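Local atomic coordinates of insulinase family protease (Yersinia pestis, PDB entry 3GO9), a protein that belongs to the insulinase (M16) family of zinc peptidases and is predicted to be a protease, although its own activity is uncertain. Residues 345-356 against 457-466. Residues are numbered along the deposited sequence; the frame is centred on the assembly and turned at random.
Sequences MTFVARELAALR and LQEIYNGIMA. With ZN (zinc ion), chain D.
M345 reaches across to L457 and I460 with a flexible, unbranched chain that can follow the uneven surface between the helices: extended through chi2 and bent at chi3 (72°), it slides past L457 in the opposite direction and brings CE 3.4 Å from L457 CD1 and 3.6 Å from I460 CG2. T346, its hydroxyl bonded back to T342, offers a small flank to I464 CD1; the two side chains cross at about a right angle. A349 is small enough to let the helices close in; its CB lies 3.7 Å from I464 CG2 and meets the Y461 ring obliquely. I464 thus drops as a knob among T346, A349, R350 and A353. The other face of the helix turns E351 away, to bind zinc with H302. L352 and A353 help form the next hole, filled by M465, whose selenium lies 4.0 Å from L352 CB. R356, long enough to reach the C-terminal end of helix 454-465, has M465 CE over one guanidinium face and a weak 2.9 Å bond from NH1 to M465 O; NH2, at 2.4 Å from M465 O, is doubtfully close. The axes run 9.1 Å apart at -32°: knobs-into-holes packing of the last modelled helix on helix 341-358, which backs the five-stranded sheet of an alpha/beta M16 domain.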
loop_
_atom_site.group_PDB
_atom_site.type_symbol
_atom_site.label_atom_id
_atom_site.label_comp_id
_atom_site.label_asym_id
_atom_site.label_seq_id
_atom_site.Cartn_x
_atom_site.Cartn_y
_atom_site.Cartn_z
HETATM N N MSE A 345 0.160 0.617 -29.047
HETATM C CA MSE A 345 0.892 1.741 -28.505
HETATM C C MSE A 345 0.569 3.045 -29.249
HETATM O O MSE A 345 0.370 4.094 -28.640
HETATM C CB MSE A 345 2.373 1.495 -28.560
HETATM C CG MSE A 345 3.187 2.637 -27.986
HETATM SE SE MSE A 345 5.140 2.479 -28.214
HETATM C CE MSE A 345 5.253 2.830 -30.107
ATOM N N THR A 346 0.506 2.954 -30.578
ATOM C CA THR A 346 0.176 4.111 -31.420
ATOM C C THR A 346 -1.215 4.660 -31.076
ATOM O O THR A 346 -1.407 5.887 -30.977
ATOM C CB THR A 346 0.305 3.737 -32.931
ATOM O OG1 THR A 346 1.692 3.476 -33.239
ATOM C CG2 THR A 346 -0.204 4.894 -33.800
ATOM N N PHE A 347 -2.177 3.760 -30.867
ATOM C CA PHE A 347 -3.538 4.124 -30.467
ATOM C C PHE A 347 -3.499 4.953 -29.194
ATOM O O PHE A 347 -4.077 6.026 -29.127
ATOM C CB PHE A 347 -4.401 2.874 -30.208
ATOM C CG PHE A 347 -5.681 3.187 -29.482
ATOM C CD1 PHE A 347 -6.707 3.862 -30.138
ATOM C CD2 PHE A 347 -5.858 2.868 -28.149
ATOM C CE1 PHE A 347 -7.892 4.174 -29.478
ATOM C CE2 PHE A 347 -7.063 3.201 -27.466
ATOM C CZ PHE A 347 -8.060 3.862 -28.126
ATOM N N VAL A 348 -2.819 4.453 -28.171
ATOM C CA VAL A 348 -2.747 5.202 -26.902
ATOM C C VAL A 348 -1.945 6.513 -27.054
ATOM O O VAL A 348 -2.332 7.522 -26.514
ATOM C CB VAL A 348 -2.200 4.333 -25.748
ATOM C CG1 VAL A 348 -2.024 5.161 -24.488
ATOM C CG2 VAL A 348 -3.145 3.163 -25.480
ATOM N N ALA A 349 -0.811 6.470 -27.738
ATOM C CA ALA A 349 0.066 7.642 -27.866
ATOM C C ALA A 349 -0.665 8.750 -28.606
ATOM O O ALA A 349 -0.517 9.928 -28.301
ATOM C CB ALA A 349 1.322 7.308 -28.614
ATOM N N ARG A 350 -1.516 8.400 -29.553
ATOM C CA ARG A 350 -2.256 9.474 -30.240
ATOM C C ARG A 350 -3.308 10.089 -29.333
ATOM O O ARG A 350 -3.581 11.291 -29.424
ATOM C CB ARG A 350 -2.850 8.940 -31.543
ATOM C CG ARG A 350 -1.753 8.692 -32.624
ATOM C CD ARG A 350 -2.293 8.164 -33.896
ATOM N NE ARG A 350 -3.514 7.435 -33.606
ATOM C CZ ARG A 350 -4.630 7.487 -34.313
ATOM N NH1 ARG A 350 -4.709 8.201 -35.428
ATOM N NH2 ARG A 350 -5.676 6.769 -33.899
ATOM N N GLU A 351 -3.874 9.299 -28.432
ATOM C CA GLU A 351 -4.775 9.877 -27.417
ATOM C C GLU A 351 -4.030 10.833 -26.473
ATOM O O GLU A 351 -4.495 11.931 -26.156
ATOM C CB GLU A 351 -5.430 8.827 -26.562
ATOM C CG GLU A 351 -6.423 8.018 -27.278
ATOM C CD GLU A 351 -7.504 8.884 -27.897
ATOM O OE1 GLU A 351 -8.069 9.699 -27.148
ATOM O OE2 GLU A 351 -7.750 8.753 -29.129
ATOM N N LEU A 352 -2.878 10.392 -26.005
ATOM C CA LEU A 352 -2.082 11.253 -25.125
ATOM C C LEU A 352 -1.646 12.580 -25.799
ATOM O O LEU A 352 -1.704 13.636 -25.187
ATOM C CB LEU A 352 -0.881 10.526 -24.583
ATOM C CG LEU A 352 -1.131 9.249 -23.769
ATOM C CD1 LEU A 352 0.262 8.687 -23.439
ATOM C CD2 LEU A 352 -2.007 9.439 -22.548
ATOM N N ALA A 353 -1.272 12.502 -27.069
ATOM C CA ALA A 353 -0.879 13.675 -27.827
ATOM C C ALA A 353 -2.056 14.647 -27.943
ATOM O O ALA A 353 -1.878 15.857 -27.793
ATOM C CB ALA A 353 -0.392 13.297 -29.156
ATOM N N ALA A 354 -3.225 14.109 -28.240
ATOM C CA ALA A 354 -4.432 14.949 -28.365
ATOM C C ALA A 354 -4.830 15.551 -27.029
ATOM O O ALA A 354 -5.159 16.749 -26.937
ATOM C CB ALA A 354 -5.613 14.120 -28.985
ATOM N N LEU A 355 -4.777 14.760 -25.965
ATOM C CA LEU A 355 -5.133 15.265 -24.643
ATOM C C LEU A 355 -4.139 16.309 -24.123
ATOM O O LEU A 355 -4.541 17.299 -23.491
ATOM C CB LEU A 355 -5.280 14.127 -23.629
ATOM C CG LEU A 355 -6.527 13.223 -23.820
ATOM C CD1 LEU A 355 -6.323 11.862 -23.080
ATOM C CD2 LEU A 355 -7.843 13.912 -23.414
ATOM N N ARG A 356 -2.872 16.083 -24.399
ATOM C CA ARG A 356 -1.827 17.079 -24.088
ATOM C C ARG A 356 -2.120 18.416 -24.764
ATOM O O ARG A 356 -1.953 19.487 -24.155
ATOM C CB ARG A 356 -0.456 16.584 -24.523
ATOM C CG ARG A 356 0.667 17.419 -23.977
ATOM C CD ARG A 356 2.005 16.922 -24.504
ATOM N NE ARG A 356 2.040 16.948 -25.966
ATOM C CZ ARG A 356 3.017 16.432 -26.708
ATOM N NH1 ARG A 356 4.088 15.895 -26.141
ATOM N NH2 ARG A 356 2.939 16.497 -28.037
ATOM N N LEU A 457 11.002 1.270 -30.604
ATOM C CA LEU A 457 9.638 1.514 -30.162
ATOM C C LEU A 457 9.545 2.948 -29.629
ATOM O O LEU A 457 8.592 3.674 -29.917
ATOM C CB LEU A 457 9.270 0.486 -29.089
ATOM C CG LEU A 457 7.808 0.358 -28.713
ATOM C CD1 LEU A 457 6.956 -0.131 -29.893
ATOM C CD2 LEU A 457 7.671 -0.576 -27.506
ATOM N N GLN A 458 10.575 3.349 -28.878
ATOM C CA GLN A 458 10.682 4.685 -28.322
ATOM C C GLN A 458 10.703 5.762 -29.405
ATOM O O GLN A 458 10.109 6.806 -29.216
ATOM C CB GLN A 458 11.942 4.833 -27.459
ATOM C CG GLN A 458 12.133 6.208 -26.792
ATOM C CD GLN A 458 11.274 6.434 -25.575
ATOM O OE1 GLN A 458 11.367 5.686 -24.593
ATOM N NE2 GLN A 458 10.429 7.458 -25.621
ATOM N N GLU A 459 11.415 5.505 -30.507
ATOM C CA GLU A 459 11.449 6.437 -31.634
ATOM C C GLU A 459 10.070 6.654 -32.251
ATOM O O GLU A 459 9.670 7.801 -32.499
ATOM C CB GLU A 459 12.435 5.952 -32.695
ATOM C CG GLU A 459 13.889 5.955 -32.219
ATOM C CD GLU A 459 14.847 5.505 -33.303
ATOM O OE1 GLU A 459 14.471 5.520 -34.501
ATOM O OE2 GLU A 459 15.982 5.142 -32.963
ATOM N N ILE A 460 9.340 5.546 -32.471
ATOM C CA ILE A 460 7.961 5.575 -32.976
ATOM C C ILE A 460 7.070 6.401 -32.050
ATOM O O ILE A 460 6.353 7.303 -32.475
ATOM C CB ILE A 460 7.401 4.128 -33.148
ATOM C CG1 ILE A 460 8.092 3.416 -34.314
ATOM C CG2 ILE A 460 5.896 4.113 -33.377
ATOM C CD1 ILE A 460 7.797 1.905 -34.397
ATOM N N TYR A 461 7.162 6.118 -30.760
ATOM C CA TYR A 461 6.437 6.838 -29.732
ATOM C C TYR A 461 6.788 8.323 -29.762
ATOM O O TYR A 461 5.898 9.191 -29.739
ATOM C CB TYR A 461 6.751 6.246 -28.337
ATOM C CG TYR A 461 6.027 6.958 -27.224
ATOM C CD1 TYR A 461 4.742 6.597 -26.847
ATOM C CD2 TYR A 461 6.633 7.992 -26.515
ATOM C CE1 TYR A 461 4.093 7.263 -25.838
ATOM C CE2 TYR A 461 6.011 8.641 -25.519
ATOM C CZ TYR A 461 4.727 8.286 -25.178
ATOM O OH TYR A 461 4.071 8.914 -24.171
ATOM N N ASN A 462 8.084 8.622 -29.805
ATOM C CA ASN A 462 8.507 10.041 -29.860
ATOM C C ASN A 462 7.908 10.779 -31.058
ATOM O O ASN A 462 7.537 11.946 -30.961
ATOM C CB ASN A 462 10.028 10.140 -29.873
ATOM C CG ASN A 462 10.638 9.793 -28.530
ATOM O OD1 ASN A 462 9.937 9.693 -27.504
ATOM N ND2 ASN A 462 11.963 9.618 -28.518
ATOM N N GLY A 463 7.771 10.073 -32.176
ATOM C CA GLY A 463 7.182 10.669 -33.380
ATOM C C GLY A 463 5.763 11.165 -33.137
ATOM O O GLY A 463 5.395 12.260 -33.541
ATOM N N ILE A 464 4.976 10.356 -32.424
ATOM C CA ILE A 464 3.572 10.695 -32.164
ATOM C C ILE A 464 3.467 11.817 -31.159
ATOM O O ILE A 464 2.600 12.691 -31.262
ATOM C CB ILE A 464 2.785 9.471 -31.679
ATOM C CG1 ILE A 464 2.753 8.392 -32.768
ATOM C CG2 ILE A 464 1.365 9.872 -31.245
ATOM C CD1 ILE A 464 2.529 6.996 -32.212
HETATM N N MSE A 465 4.325 11.788 -30.157
HETATM C CA MSE A 465 4.283 12.782 -29.120
HETATM C C MSE A 465 4.909 14.153 -29.529
HETATM O O MSE A 465 4.742 15.136 -28.819
HETATM C CB MSE A 465 4.962 12.241 -27.868
HETATM C CG MSE A 465 4.219 11.150 -27.122
HETATM SE SE MSE A 465 2.265 11.386 -26.856
HETATM C CE MSE A 465 2.130 12.845 -26.113
ATOM N N ALA A 466 5.619 14.207 -30.656
ATOM C CA ALA A 466 6.036 15.488 -31.270
ATOM C C ALA A 466 4.809 16.235 -31.809
ATOM O O ALA A 466 4.403 17.256 -31.260
ATOM C CB ALA A 466 7.061 15.233 -32.429
HETATM ZN ZN ZN D . -9.447 11.091 -27.493
HETATM O O HOH W 1 -8.538 12.785 -27.993
#